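PDB 5KHO: Ras-interacting protein 1 from Homo sapiens, which regulates GTPase signalling, cell architecture and adhesion in endothelial cells and is required for proper formation of vascular structures. Local coordinates for residues 20-25 with 120-125; 33-38 with 51-56; 75-80 with 96-101. All blocks are in the same frame, centred on the assembly; numbering follows the deposited sequence.

The three contacts belong to one Ras-associating domain and share one mixed sheet. Contact 1 joins strands 18-22 and 120-127 near the middle of that sheet, about 9 Å centre to centre from contact 3 and about 12 Å from contact 2. It meets contact 2 through the hydrogen bond of Tyr54 OH to Ile21 O, 3.0 Å, and contact 3 through a salt bridge from Arg121 NH2 to Asp77 OD2, 2.8 Å. Contacts 2 and 3 lie on opposite sides of the chain's centre, about 17 Å apart between centres. Contact 2 borders the chain of another protein, while contact 3 faces a second copy of this protein and a bound glycerol.

Contact 1 (20-25 with 120-125); sequences KIFGAG and ARRFEL
Residues 20-25 and 120-125 form a parallel strand pairing in the interior of the mixed sheet, where the end of strand 18-22 crosses strand 120-127. Two backbone hydrogen bonds join them: Phe22 N to Phe123 O, 2.7 Å, and Leu125 N to Phe22 O, 2.8 Å. Phe22 thereby straddles Glu124 in a parallel bridge.

The main side-chain contact lies on the sheet face that carries Phe22 and Glu124. Arg122 passes across the Phe22 ring at about a right angle, with its CD 3.6 Å from the ring centroid in a CH-pi contact. Its CG lies between the backbone N and the carbonyl carbon (chi1 74°), and the chain, extended from there to NE, carries CD over the ring. Further out the guanidinium continues over the rim of the ring, the two planes only 21° apart, and Arg122 NH2 comes 3.4 Å from Phe22 CD2. Glu124 fixes the rotation of that guanidinium: its OE2 accepts from Arg122 NE at 3.1 Å and from Arg122 NH1 at 2.9 Å, both in the guanidinium plane, a side-on grip on a single oxygen. The other oxygen, OE1, pairs with Arg126, so the carboxylate is shared between two arginines. Tyr32 meets the Phe22 ring.

On the other face the contact is apolar, Ile21 CG2 lying 3.7 Å from Leu125 CB, while Phe123 extends away to pack on helix 106-112. With strand 73-80 on the far side of 120-127, this pairing of the first and last strands is the central parallel pair of the ubiquitin-like fold of Ras-association domains.

Contact 2 (33-38 with 51-56); sequences KSVLAT and LERYGL
Tyr54 OH, at the end of helix 43-54, lies 3.2 Å from Lys33 N and is hydrogen-bonded to Ile21 O on the neighbouring strand 18-22, bringing the phenol against the sheet backbone. Lys33 CG makes a CH-pi contact over one face of that ring, 3.8 Å from the centroid of the Tyr54 ring and displaced toward the hydroxyl rim, where it comes 3.5 Å from Tyr54 CZ, while CE reaches the CD1-CE1 side of the same ring.

The lysine chain, extended beyond CG, crosses both Tyr54 and Arg53 at a slant. It lays CD 3.3 Å from Arg53 O, and its CB meets Arg53 CD at 3.7 Å. Arg53 starts out from the helix with CG anti to the backbone N (chi1 -179°), then bends at chi3 (-96°), which turns the guanidinium along the strand: Ser34 O sits above one of its faces, and NH2 is 3.9 Å from Val35 CG1. Glu49 of the same helix holds that NH2 in a salt bridge.

Lys33 also pairs in an antiparallel ladder with a strand of the chain of another protein, extending the sheet. A sheet continued through this edge strand, flanked by the first helix, is consistent with the way Ras-association domains engage their GTPases.

Contact 3 (75-80 with 96-101); sequences LCDALG and HLRVLG
Asp77 and Arg98 stand on the same face of an antiparallel strand pair, but their charged ends meet obliquely. The carboxylate and guanidinium planes are 71° apart, and Asp77 OD2 lies at the guanidinium edge, in its plane, 4.0 Å from Arg98 NH1, a long salt bridge. With CG anti to the backbone N (chi1 -175°), Arg98 runs out and then bends at chi3, which sets the NH1 edge of its guanidinium toward Asp77 OD2. Closer ionic partners lie elsewhere: Arg121 holds Asp77 OD2 and Glu104 takes Arg98 NH2. Asp77 OD2 is also hydrogen-bonded to a glycerol, probably from the crystallisation liquor.

On the same face Leu79 CD1 approaches the edge of the His96 ring, close to its plane. Trp113 of the second subunit packs against Asp77, Leu79 and Arg98, so this side of the pair contributes to a homodimer contact.

On the reverse face the two strands meet through apolar side chains. Cys76 SG faces two branches of the partner strand, Val99 CG2 at 4.1 Å and Leu97 CD1 at 4.2 Å, and Ala78 CB faces Leu97 CB. Helix 128-136 covers part of this face, Ala131 touching both Cys76 and Val99. Leu100 points toward residues 75-80 and brings its CD1 to 3.8 Å from Asp77 CB, next to Pro106.

The backbones are joined by reciprocal bonds at the hydrogen-bonded pairs Asp77-Arg98 and Leu79-His96; Asp77 N to Arg98 O is 2.8 Å. A further bond, 3.0 Å from Leu100 N to Leu75 O, prolongs the ladder. Strand 96-99, outermost within the chain beside 73-80, completes the edge of the ubiquitin-like sheet of this Ras-associating domain.

Contact 1 (20-25 with 120-125)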
ATOM      1  N   LYS B  20      -5.263  -0.341 -15.514  1.00 72.17           N
ATOM      2  CA  LYS B  20      -5.724   0.991 -15.944  1.00 71.19           C
ATOM      3  C   LYS B  20      -4.636   2.032 -15.640  1.00 67.08           C
ATOM      4  O   LYS B  20      -4.287   2.232 -14.483  1.00 73.67           O
ATOM      5  CB  LYS B  20      -7.034   1.424 -15.255  1.00 69.48           C
ATOM      6  CG  LYS B  20      -7.917   0.348 -14.643  1.00 69.22           C
ATOM      7  CD  LYS B  20      -9.082  -0.018 -15.530  1.00 71.02           C
ATOM      8  CE  LYS B  20     -10.171  -0.739 -14.756  1.00 74.25           C
ATOM      9  NZ  LYS B  20     -11.139   0.214 -14.141  1.00 87.06           N
ATOM     10  N   ILE B  21      -4.094   2.663 -16.680  1.00 63.98           N
ATOM     11  CA  ILE B  21      -3.118   3.753 -16.547  1.00 64.10           C
ATOM     12  C   ILE B  21      -3.881   5.053 -16.788  1.00 64.41           C
ATOM     13  O   ILE B  21      -4.307   5.321 -17.921  1.00 70.71           O
ATOM     14  CB  ILE B  21      -1.925   3.602 -17.546  1.00 61.31           C
ATOM     15  CG1 ILE B  21      -0.851   2.656 -17.020  1.00 62.77           C
ATOM     16  CG2 ILE B  21      -1.180   4.909 -17.737  1.00 58.87           C
ATOM     17  CD1 ILE B  21      -1.241   1.202 -16.915  1.00 70.87           C
ATOM     18  N   PHE B  22      -4.082   5.842 -15.732  1.00 59.53           N
ATOM     19  CA  PHE B  22      -4.925   7.041 -15.841  1.00 66.62           C
ATOM     20  C   PHE B  22      -4.170   8.200 -16.447  1.00 69.15           C
ATOM     21  O   PHE B  22      -3.062   8.530 -16.020  1.00 70.33           O
ATOM     22  CB  PHE B  22      -5.569   7.427 -14.502  1.00 65.26           C
ATOM     23  CG  PHE B  22      -6.732   6.557 -14.120  1.00 69.84           C
ATOM     24  CD1 PHE B  22      -6.538   5.213 -13.737  1.00 71.65           C
ATOM     25  CD2 PHE B  22      -8.031   7.063 -14.148  1.00 72.17           C
ATOM     26  CE1 PHE B  22      -7.620   4.404 -13.393  1.00 72.39           C
ATOM     27  CE2 PHE B  22      -9.117   6.253 -13.792  1.00 76.01           C
ATOM     28  CZ  PHE B  22      -8.911   4.925 -13.412  1.00 72.25           C
ATOM     29  N   GLY B  23      -4.773   8.788 -17.473  1.00 81.90           N
ATOM     30  CA  GLY B  23      -4.200   9.937 -18.174  1.00101.72           C
ATOM     31  C   GLY B  23      -4.832  11.208 -17.669  1.00116.85           C
ATOM     32  O   GLY B  23      -5.593  11.865 -18.398  1.00118.81           O
ATOM     33  N   ALA B  24      -4.524  11.523 -16.404  1.00131.67           N
ATOM     34  CA  ALA B  24      -4.953  12.746 -15.721  1.00127.57           C
ATOM     35  C   ALA B  24      -4.465  13.955 -16.528  1.00125.20           C
ATOM     36  O   ALA B  24      -3.362  14.466 -16.302  1.00126.95           O
ATOM     37  CB  ALA B  24      -4.427  12.770 -14.283  1.00112.46           C
ATOM     38  N   GLY B  25      -5.297  14.351 -17.498  1.00117.76           N
ATOM     39  CA  GLY B  25      -4.993  15.406 -18.466  1.00114.23           C
ATOM     40  C   GLY B  25      -3.751  15.205 -19.322  1.00112.92           C
ATOM     41  O   GLY B  25      -2.657  15.639 -18.948  1.00112.71           O
ATOM     42  N   ALA B 120      -9.068   5.704  -2.277  1.00 83.66           N
ATOM     43  CA  ALA B 120      -8.988   5.123  -3.609  1.00 78.38           C
ATOM     44  C   ALA B 120      -7.528   5.107  -4.083  1.00 77.31           C
ATOM     45  O   ALA B 120      -6.687   5.838  -3.551  1.00 72.12           O
ATOM     46  CB  ALA B 120      -9.872   5.896  -4.574  1.00 70.70           C
ATOM     47  N   ARG B 121      -7.240   4.263  -5.075  1.00 73.32           N
ATOM     48  CA  ARG B 121      -5.894   4.088  -5.586  1.00 68.19           C
ATOM     49  C   ARG B 121      -5.918   3.715  -7.067  1.00 75.16           C
ATOM     50  O   ARG B 121      -6.591   2.753  -7.459  1.00 82.25           O
ATOM     51  CB  ARG B 121      -5.190   3.019  -4.776  1.00 62.09           C
ATOM     52  CG  ARG B 121      -3.786   2.697  -5.214  1.00 62.92           C
ATOM     53  CD  ARG B 121      -3.392   1.332  -4.705  1.00 61.74           C
ATOM     54  NE  ARG B 121      -1.966   1.081  -4.872  1.00 69.85           N
ATOM     55  CZ  ARG B 121      -1.403  -0.123  -4.795  1.00 76.06           C
ATOM     56  NH1 ARG B 121      -2.146  -1.204  -4.557  1.00 78.17           N
ATOM     57  NH2 ARG B 121      -0.092  -0.253  -4.959  1.00 72.77           N
ATOM     58  N   ARG B 122      -5.181   4.484  -7.871  1.00 69.95           N
ATOM     59  CA  ARG B 122      -5.058   4.250  -9.305  1.00 71.25           C
ATOM     60  C   ARG B 122      -3.638   4.532  -9.791  1.00 73.83           C
ATOM     61  O   ARG B 122      -2.909   5.298  -9.155  1.00 75.10           O
ATOM     62  CB  ARG B 122      -6.078   5.093 -10.086  1.00 75.36           C
ATOM     63  CG  ARG B 122      -5.770   6.582 -10.171  1.00 80.71           C
ATOM     64  CD  ARG B 122      -6.953   7.369 -10.692  1.00 85.29           C
ATOM     65  NE  ARG B 122      -6.585   8.756 -10.975  1.00 94.32           N
ATOM     66  CZ  ARG B 122      -7.404   9.680 -11.478  1.00 96.69           C
ATOM     67  NH1 ARG B 122      -6.949  10.902 -11.705  1.00101.92           N
ATOM     68  NH2 ARG B 122      -8.675   9.400 -11.756  1.00103.26           N
ATOM     69  N   PHE B 123      -3.255   3.907 -10.907  1.00 70.78           N
ATOM     70  CA  PHE B 123      -2.012   4.231 -11.592  1.00 72.15           C
ATOM     71  C   PHE B 123      -2.216   5.447 -12.488  1.00 75.77           C
ATOM     72  O   PHE B 123      -3.204   5.525 -13.208  1.00 80.72           O
ATOM     73  CB  PHE B 123      -1.510   3.057 -12.431  1.00 73.39           C
ATOM     74  CG  PHE B 123      -0.694   2.060 -11.663  1.00 78.76           C
ATOM     75  CD1 PHE B 123       0.493   2.435 -11.038  1.00 78.73           C
ATOM     76  CD2 PHE B 123      -1.099   0.726 -11.588  1.00 80.28           C
ATOM     77  CE1 PHE B 123       1.242   1.502 -10.333  1.00 85.49           C
ATOM     78  CE2 PHE B 123      -0.353  -0.211 -10.889  1.00 76.97           C
ATOM     79  CZ  PHE B 123       0.820   0.176 -10.260  1.00 81.08           C
ATOM     80  N   GLU B 124      -1.277   6.391 -12.431  1.00 79.06           N
ATOM     81  CA  GLU B 124      -1.322   7.602 -13.256  1.00 76.48           C
ATOM     82  C   GLU B 124      -0.096   7.728 -14.171  1.00 75.05           C
ATOM     83  O   GLU B 124       1.014   7.309 -13.805  1.00 69.95           O
ATOM     84  CB  GLU B 124      -1.488   8.852 -12.382  1.00 80.54           C
ATOM     85  CG  GLU B 124      -2.889   9.022 -11.786  1.00 89.83           C
ATOM     86  CD  GLU B 124      -3.058  10.266 -10.904  1.00 96.04           C
ATOM     87  OE1 GLU B 124      -2.057  10.819 -10.389  1.00 98.65           O
ATOM     88  OE2 GLU B 124      -4.217  10.692 -10.705  1.00 99.02           O
ATOM     89  N   LEU B 125      -0.314   8.271 -15.371  1.00 71.77           N
ATOM     90  CA  LEU B 125       0.790   8.629 -16.252  1.00 73.51           C
ATOM     91  C   LEU B 125       0.996  10.128 -16.177  1.00 77.98           C
ATOM     92  O   LEU B 125       0.088  10.900 -16.500  1.00 85.35           O
ATOM     93  CB  LEU B 125       0.499   8.233 -17.692  1.00 70.60           C
ATOM     94  CG  LEU B 125       1.621   7.704 -18.594  1.00 71.49           C
ATOM     95  CD1 LEU B 125       1.419   8.268 -19.993  1.00 68.29           C
ATOM     96  CD2 LEU B 125       3.036   7.975 -18.100  1.00 67.02           C
TER

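Contact 2 (33-38 with 51-56)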
ATOM      1  N   LYS B  33      -6.457   4.690 -20.277  1.00 71.61           N
ATOM      2  CA  LYS B  33      -6.188   3.659 -21.266  1.00 73.30           C
ATOM      3  C   LYS B  33      -5.391   2.581 -20.533  1.00 78.34           C
ATOM      4  O   LYS B  33      -4.526   2.894 -19.708  1.00 85.23           O
ATOM      5  CB  LYS B  33      -5.409   4.230 -22.452  1.00 77.88           C
ATOM      6  CG  LYS B  33      -5.908   5.590 -22.920  1.00 85.55           C
ATOM      7  CD  LYS B  33      -5.704   5.877 -24.395  1.00 85.88           C
ATOM      8  CE  LYS B  33      -6.083   7.325 -24.662  1.00 95.92           C
ATOM      9  NZ  LYS B  33      -6.355   7.656 -26.089  1.00108.57           N
ATOM     10  N   SER B  34      -5.690   1.317 -20.798  1.00 75.55           N
ATOM     11  CA  SER B  34      -5.102   0.239 -20.008  1.00 72.02           C
ATOM     12  C   SER B  34      -4.198  -0.706 -20.794  1.00 72.06           C
ATOM     13  O   SER B  34      -4.486  -1.049 -21.934  1.00 75.84           O
ATOM     14  CB  SER B  34      -6.188  -0.528 -19.253  1.00 70.11           C
ATOM     15  OG  SER B  34      -6.974  -1.310 -20.117  1.00 74.85           O
ATOM     16  N   VAL B  35      -3.104  -1.113 -20.162  1.00 74.14           N
ATOM     17  CA  VAL B  35      -2.117  -2.003 -20.771  1.00 77.49           C
ATOM     18  C   VAL B  35      -2.112  -3.401 -20.119  1.00 85.22           C
ATOM     19  O   VAL B  35      -2.559  -3.569 -18.971  1.00 82.97           O
ATOM     20  CB  VAL B  35      -0.692  -1.384 -20.752  1.00 76.34           C
ATOM     21  CG1 VAL B  35      -0.626  -0.137 -21.613  1.00 80.52           C
ATOM     22  CG2 VAL B  35      -0.237  -1.055 -19.338  1.00 77.50           C
ATOM     23  N   LEU B  36      -1.624  -4.395 -20.863  1.00 86.48           N
ATOM     24  CA  LEU B  36      -1.371  -5.721 -20.309  1.00 89.81           C
ATOM     25  C   LEU B  36      -0.055  -5.721 -19.557  1.00 91.11           C
ATOM     26  O   LEU B  36       0.941  -5.169 -20.033  1.00 96.65           O
ATOM     27  CB  LEU B  36      -1.346  -6.778 -21.413  1.00 91.80           C
ATOM     28  CG  LEU B  36      -2.712  -7.356 -21.793  1.00 94.53           C
ATOM     29  CD1 LEU B  36      -2.773  -7.649 -23.284  1.00 94.02           C
ATOM     30  CD2 LEU B  36      -3.063  -8.591 -20.968  1.00 93.06           C
ATOM     31  N   ALA B  37      -0.057  -6.318 -18.373  1.00 89.10           N
ATOM     32  CA  ALA B  37       1.164  -6.445 -17.586  1.00 91.17           C
ATOM     33  C   ALA B  37       1.334  -7.849 -17.007  1.00 91.61           C
ATOM     34  O   ALA B  37       0.384  -8.454 -16.491  1.00 89.68           O
ATOM     35  CB  ALA B  37       1.215  -5.390 -16.489  1.00 85.95           C
ATOM     36  N   THR B  38       2.555  -8.359 -17.111  1.00 92.33           N
ATOM     37  CA  THR B  38       2.905  -9.659 -16.544  1.00 98.78           C
ATOM     38  C   THR B  38       3.486  -9.440 -15.142  1.00 97.39           C
ATOM     39  O   THR B  38       3.483  -8.310 -14.649  1.00 95.80           O
ATOM     40  CB  THR B  38       3.858 -10.451 -17.481  1.00 99.13           C
ATOM     41  OG1 THR B  38       5.108  -9.759 -17.628  1.00 94.89           O
ATOM     42  CG2 THR B  38       3.219 -10.631 -18.862  1.00 97.81           C
ATOM     43  N   LEU B  51       2.466   5.666 -23.406  1.00 89.45           N
ATOM     44  CA  LEU B  51       2.660   6.859 -24.251  1.00 86.95           C
ATOM     45  C   LEU B  51       2.284   6.607 -25.709  1.00 87.31           C
ATOM     46  O   LEU B  51       1.698   7.472 -26.373  1.00 82.17           O
ATOM     47  CB  LEU B  51       4.096   7.376 -24.161  1.00 79.45           C
ATOM     48  CG  LEU B  51       4.500   8.130 -22.897  1.00 74.91           C
ATOM     49  CD1 LEU B  51       6.009   8.330 -22.888  1.00 73.33           C
ATOM     50  CD2 LEU B  51       3.766   9.456 -22.770  1.00 69.59           C
ATOM     51  N   GLU B  52       2.622   5.410 -26.184  1.00 89.06           N
ATOM     52  CA  GLU B  52       2.228   4.925 -27.496  1.00 92.61           C
ATOM     53  C   GLU B  52       0.705   4.956 -27.629  1.00 92.66           C
ATOM     54  O   GLU B  52       0.181   5.441 -28.635  1.00 99.74           O
ATOM     55  CB  GLU B  52       2.767   3.511 -27.711  1.00 87.52           C
ATOM     56  CG  GLU B  52       3.415   3.293 -29.065  1.00 94.85           C
ATOM     57  CD  GLU B  52       4.120   1.949 -29.181  1.00111.08           C
ATOM     58  OE1 GLU B  52       4.517   1.365 -28.146  1.00117.81           O
ATOM     59  OE2 GLU B  52       4.285   1.470 -30.324  1.00122.99           O
ATOM     60  N   ARG B  53       0.018   4.470 -26.593  1.00 93.52           N
ATOM     61  CA  ARG B  53      -1.442   4.377 -26.555  1.00 93.05           C
ATOM     62  C   ARG B  53      -2.105   5.735 -26.289  1.00 91.30           C
ATOM     63  O   ARG B  53      -3.277   5.926 -26.608  1.00101.49           O
ATOM     64  CB  ARG B  53      -1.881   3.303 -25.545  1.00 98.16           C
ATOM     65  CG  ARG B  53      -3.383   3.085 -25.432  1.00107.19           C
ATOM     66  CD  ARG B  53      -3.734   1.825 -24.664  1.00108.27           C
ATOM     67  NE  ARG B  53      -3.980   0.703 -25.567  1.00108.99           N
ATOM     68  CZ  ARG B  53      -3.086  -0.228 -25.874  1.00100.89           C
ATOM     69  NH1 ARG B  53      -3.420  -1.200 -26.705  1.00 98.62           N
ATOM     70  NH2 ARG B  53      -1.866  -0.193 -25.349  1.00102.31           N
ATOM     71  N   TYR B  54      -1.358   6.676 -25.723  1.00 93.57           N
ATOM     72  CA  TYR B  54      -1.847   8.052 -25.580  1.00 92.89           C
ATOM     73  C   TYR B  54      -1.521   8.923 -26.794  1.00 97.12           C
ATOM     74  O   TYR B  54      -2.117   9.991 -26.973  1.00104.71           O
ATOM     75  CB  TYR B  54      -1.350   8.686 -24.272  1.00 83.39           C
ATOM     76  CG  TYR B  54      -2.255   8.373 -23.117  1.00 79.97           C
ATOM     77  CD1 TYR B  54      -3.390   9.141 -22.874  1.00 84.73           C
ATOM     78  CD2 TYR B  54      -2.001   7.288 -22.280  1.00 80.81           C
ATOM     79  CE1 TYR B  54      -4.241   8.845 -21.818  1.00 86.37           C
ATOM     80  CE2 TYR B  54      -2.843   6.983 -21.222  1.00 79.03           C
ATOM     81  CZ  TYR B  54      -3.958   7.766 -20.996  1.00 82.83           C
ATOM     82  OH  TYR B  54      -4.807   7.466 -19.961  1.00 92.53           O
ATOM     83  N   GLY B  55      -0.581   8.452 -27.615  1.00 92.40           N
ATOM     84  CA  GLY B  55      -0.144   9.142 -28.821  1.00 88.64           C
ATOM     85  C   GLY B  55       0.952  10.150 -28.551  1.00 90.26           C
ATOM     86  O   GLY B  55       0.716  11.353 -28.638  1.00 91.26           O
ATOM     87  N   LEU B  56       2.144   9.657 -28.206  1.00 96.20           N
ATOM     88  CA  LEU B  56       3.327  10.504 -27.966  1.00 95.43           C
ATOM     89  C   LEU B  56       4.638   9.826 -28.381  1.00 92.12           C
ATOM     90  O   LEU B  56       4.963   8.732 -27.920  1.00 82.24           O
ATOM     91  CB  LEU B  56       3.405  10.963 -26.502  1.00 93.95           C
ATOM     92  CG  LEU B  56       2.394  11.996 -25.987  1.00 96.92           C
ATOM     93  CD1 LEU B  56       1.207  11.334 -25.304  1.00 88.78           C
ATOM     94  CD2 LEU B  56       3.071  12.974 -25.040  1.00100.71           C
TER

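Contact 3 (75-80 with 96-101)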
ATOM      1  N   LEU B  75       5.486   6.626 -14.218  1.00 77.90           N
ATOM      2  CA  LEU B  75       4.356   5.829 -13.767  1.00 82.51           C
ATOM      3  C   LEU B  75       4.182   6.000 -12.260  1.00 79.96           C
ATOM      4  O   LEU B  75       5.114   5.773 -11.481  1.00 83.93           O
ATOM      5  CB  LEU B  75       4.500   4.355 -14.172  1.00 86.31           C
ATOM      6  CG  LEU B  75       3.289   3.420 -14.025  1.00 85.15           C
ATOM      7  CD1 LEU B  75       2.016   3.980 -14.654  1.00 83.08           C
ATOM      8  CD2 LEU B  75       3.627   2.067 -14.626  1.00 89.16           C
ATOM      9  N   CYS B  76       2.976   6.398 -11.867  1.00 75.38           N
ATOM     10  CA  CYS B  76       2.715   6.825 -10.507  1.00 74.21           C
ATOM     11  C   CYS B  76       1.659   5.991  -9.799  1.00 73.68           C
ATOM     12  O   CYS B  76       0.589   5.740 -10.353  1.00 68.49           O
ATOM     13  CB  CYS B  76       2.322   8.300 -10.487  1.00 78.32           C
ATOM     14  SG  CYS B  76       3.566   9.366 -11.248  1.00 92.44           S
ATOM     15  N   ASP B  77       1.992   5.566  -8.576  1.00 71.19           N
ATOM     16  CA  ASP B  77       1.056   4.944  -7.652  1.00 66.86           C
ATOM     17  C   ASP B  77       0.389   6.071  -6.876  1.00 67.09           C
ATOM     18  O   ASP B  77       0.964   6.612  -5.928  1.00 77.50           O
ATOM     19  CB  ASP B  77       1.798   3.965  -6.726  1.00 64.78           C
ATOM     20  CG  ASP B  77       0.860   2.986  -5.989  1.00 72.48           C
ATOM     21  OD1 ASP B  77      -0.394   3.112  -6.024  1.00 71.71           O
ATOM     22  OD2 ASP B  77       1.402   2.067  -5.349  1.00 69.32           O
ATOM     23  N   ALA B  78      -0.811   6.443  -7.304  1.00 67.97           N
ATOM     24  CA  ALA B  78      -1.549   7.573  -6.715  1.00 74.35           C
ATOM     25  C   ALA B  78      -2.589   7.141  -5.681  1.00 81.80           C
ATOM     26  O   ALA B  78      -3.093   6.009  -5.731  1.00 93.43           O
ATOM     27  CB  ALA B  78      -2.206   8.397  -7.809  1.00 72.66           C
ATOM     28  N   LEU B  79      -2.901   8.050  -4.755  1.00 78.58           N
ATOM     29  CA  LEU B  79      -3.846   7.804  -3.656  1.00 80.93           C
ATOM     30  C   LEU B  79      -4.645   9.060  -3.299  1.00 88.39           C
ATOM     31  O   LEU B  79      -4.173  10.186  -3.491  1.00 92.85           O
ATOM     32  CB  LEU B  79      -3.099   7.357  -2.393  1.00 76.18           C
ATOM     33  CG  LEU B  79      -2.051   6.254  -2.365  1.00 73.53           C
ATOM     34  CD1 LEU B  79      -1.183   6.474  -1.148  1.00 72.48           C
ATOM     35  CD2 LEU B  79      -2.693   4.880  -2.318  1.00 77.18           C
ATOM     36  N   GLY B  80      -5.838   8.859  -2.745  1.00 89.45           N
ATOM     37  CA  GLY B  80      -6.662   9.952  -2.236  1.00 93.76           C
ATOM     38  C   GLY B  80      -8.070   9.505  -1.922  1.00 99.87           C
ATOM     39  O   GLY B  80      -8.452   8.376  -2.239  1.00105.25           O
ATOM     40  N   HIS B  96      -1.783  12.111  -2.548  1.00 76.98           N
ATOM     41  CA  HIS B  96      -0.359  11.775  -2.509  1.00 72.52           C
ATOM     42  C   HIS B  96      -0.080  10.824  -3.655  1.00 68.06           C
ATOM     43  O   HIS B  96      -0.965  10.088  -4.076  1.00 68.59           O
ATOM     44  CB  HIS B  96       0.028  11.130  -1.165  1.00 77.72           C
ATOM     45  CG  HIS B  96       1.469  10.716  -1.075  1.00 85.00           C
ATOM     46  ND1 HIS B  96       2.507  11.624  -1.013  1.00 91.04           N
ATOM     47  CD2 HIS B  96       2.045   9.490  -1.046  1.00 86.45           C
ATOM     48  CE1 HIS B  96       3.658  10.975  -0.958  1.00 88.05           C
ATOM     49  NE2 HIS B  96       3.405   9.678  -0.973  1.00 89.71           N
ATOM     50  N   LEU B  97       1.142  10.856  -4.174  1.00 69.29           N
ATOM     51  CA  LEU B  97       1.570   9.876  -5.172  1.00 73.92           C
ATOM     52  C   LEU B  97       3.007   9.409  -4.959  1.00 72.89           C
ATOM     53  O   LEU B  97       3.751   9.998  -4.181  1.00 74.79           O
ATOM     54  CB  LEU B  97       1.360  10.409  -6.603  1.00 74.74           C
ATOM     55  CG  LEU B  97       2.120  11.623  -7.146  1.00 73.31           C
ATOM     56  CD1 LEU B  97       3.562  11.292  -7.518  1.00 70.92           C
ATOM     57  CD2 LEU B  97       1.382  12.137  -8.366  1.00 74.75           C
ATOM     58  N   ARG B  98       3.384   8.357  -5.675  1.00 72.51           N
ATOM     59  CA  ARG B  98       4.734   7.828  -5.634  1.00 70.63           C
ATOM     60  C   ARG B  98       5.165   7.462  -7.038  1.00 73.93           C
ATOM     61  O   ARG B  98       4.430   6.781  -7.750  1.00 79.87           O
ATOM     62  CB  ARG B  98       4.770   6.600  -4.742  1.00 67.90           C
ATOM     63  CG  ARG B  98       6.145   6.035  -4.515  1.00 69.44           C
ATOM     64  CD  ARG B  98       6.045   4.739  -3.735  1.00 77.92           C
ATOM     65  NE  ARG B  98       6.972   3.768  -4.300  1.00 80.56           N
ATOM     66  CZ  ARG B  98       6.618   2.748  -5.066  1.00 76.15           C
ATOM     67  NH1 ARG B  98       5.348   2.518  -5.339  1.00 81.35           N
ATOM     68  NH2 ARG B  98       7.542   1.944  -5.546  1.00 73.02           N
ATOM     69  N   VAL B  99       6.354   7.911  -7.433  1.00 74.39           N
ATOM     70  CA  VAL B  99       6.901   7.575  -8.746  1.00 70.03           C
ATOM     71  C   VAL B  99       7.617   6.246  -8.638  1.00 66.64           C
ATOM     72  O   VAL B  99       8.613   6.130  -7.927  1.00 73.28           O
ATOM     73  CB  VAL B  99       7.870   8.660  -9.268  1.00 70.11           C
ATOM     74  CG1 VAL B  99       8.455   8.271 -10.624  1.00 57.96           C
ATOM     75  CG2 VAL B  99       7.161  10.005  -9.352  1.00 70.82           C
ATOM     76  N   LEU B 100       7.098   5.249  -9.337  1.00 64.17           N
ATOM     77  CA  LEU B 100       7.782   3.968  -9.467  1.00 70.42           C
ATOM     78  C   LEU B 100       9.140   4.157 -10.130  1.00 76.69           C
ATOM     79  O   LEU B 100       9.267   4.948 -11.070  1.00 84.96           O
ATOM     80  CB  LEU B 100       6.936   2.990 -10.293  1.00 69.41           C
ATOM     81  CG  LEU B 100       5.844   2.147  -9.604  1.00 70.76           C
ATOM     82  CD1 LEU B 100       4.756   2.986  -8.945  1.00 64.46           C
ATOM     83  CD2 LEU B 100       5.228   1.155 -10.589  1.00 69.88           C
ATOM     84  N   GLY B 101      10.158   3.461  -9.621  1.00 79.03           N
ATOM     85  CA  GLY B 101      11.430   3.317 -10.341  1.00 80.22           C
ATOM     86  C   GLY B 101      11.229   2.472 -11.592  1.00 83.69           C
ATOM     87  O   GLY B 101      10.270   1.703 -11.672  1.00 91.64           O
TER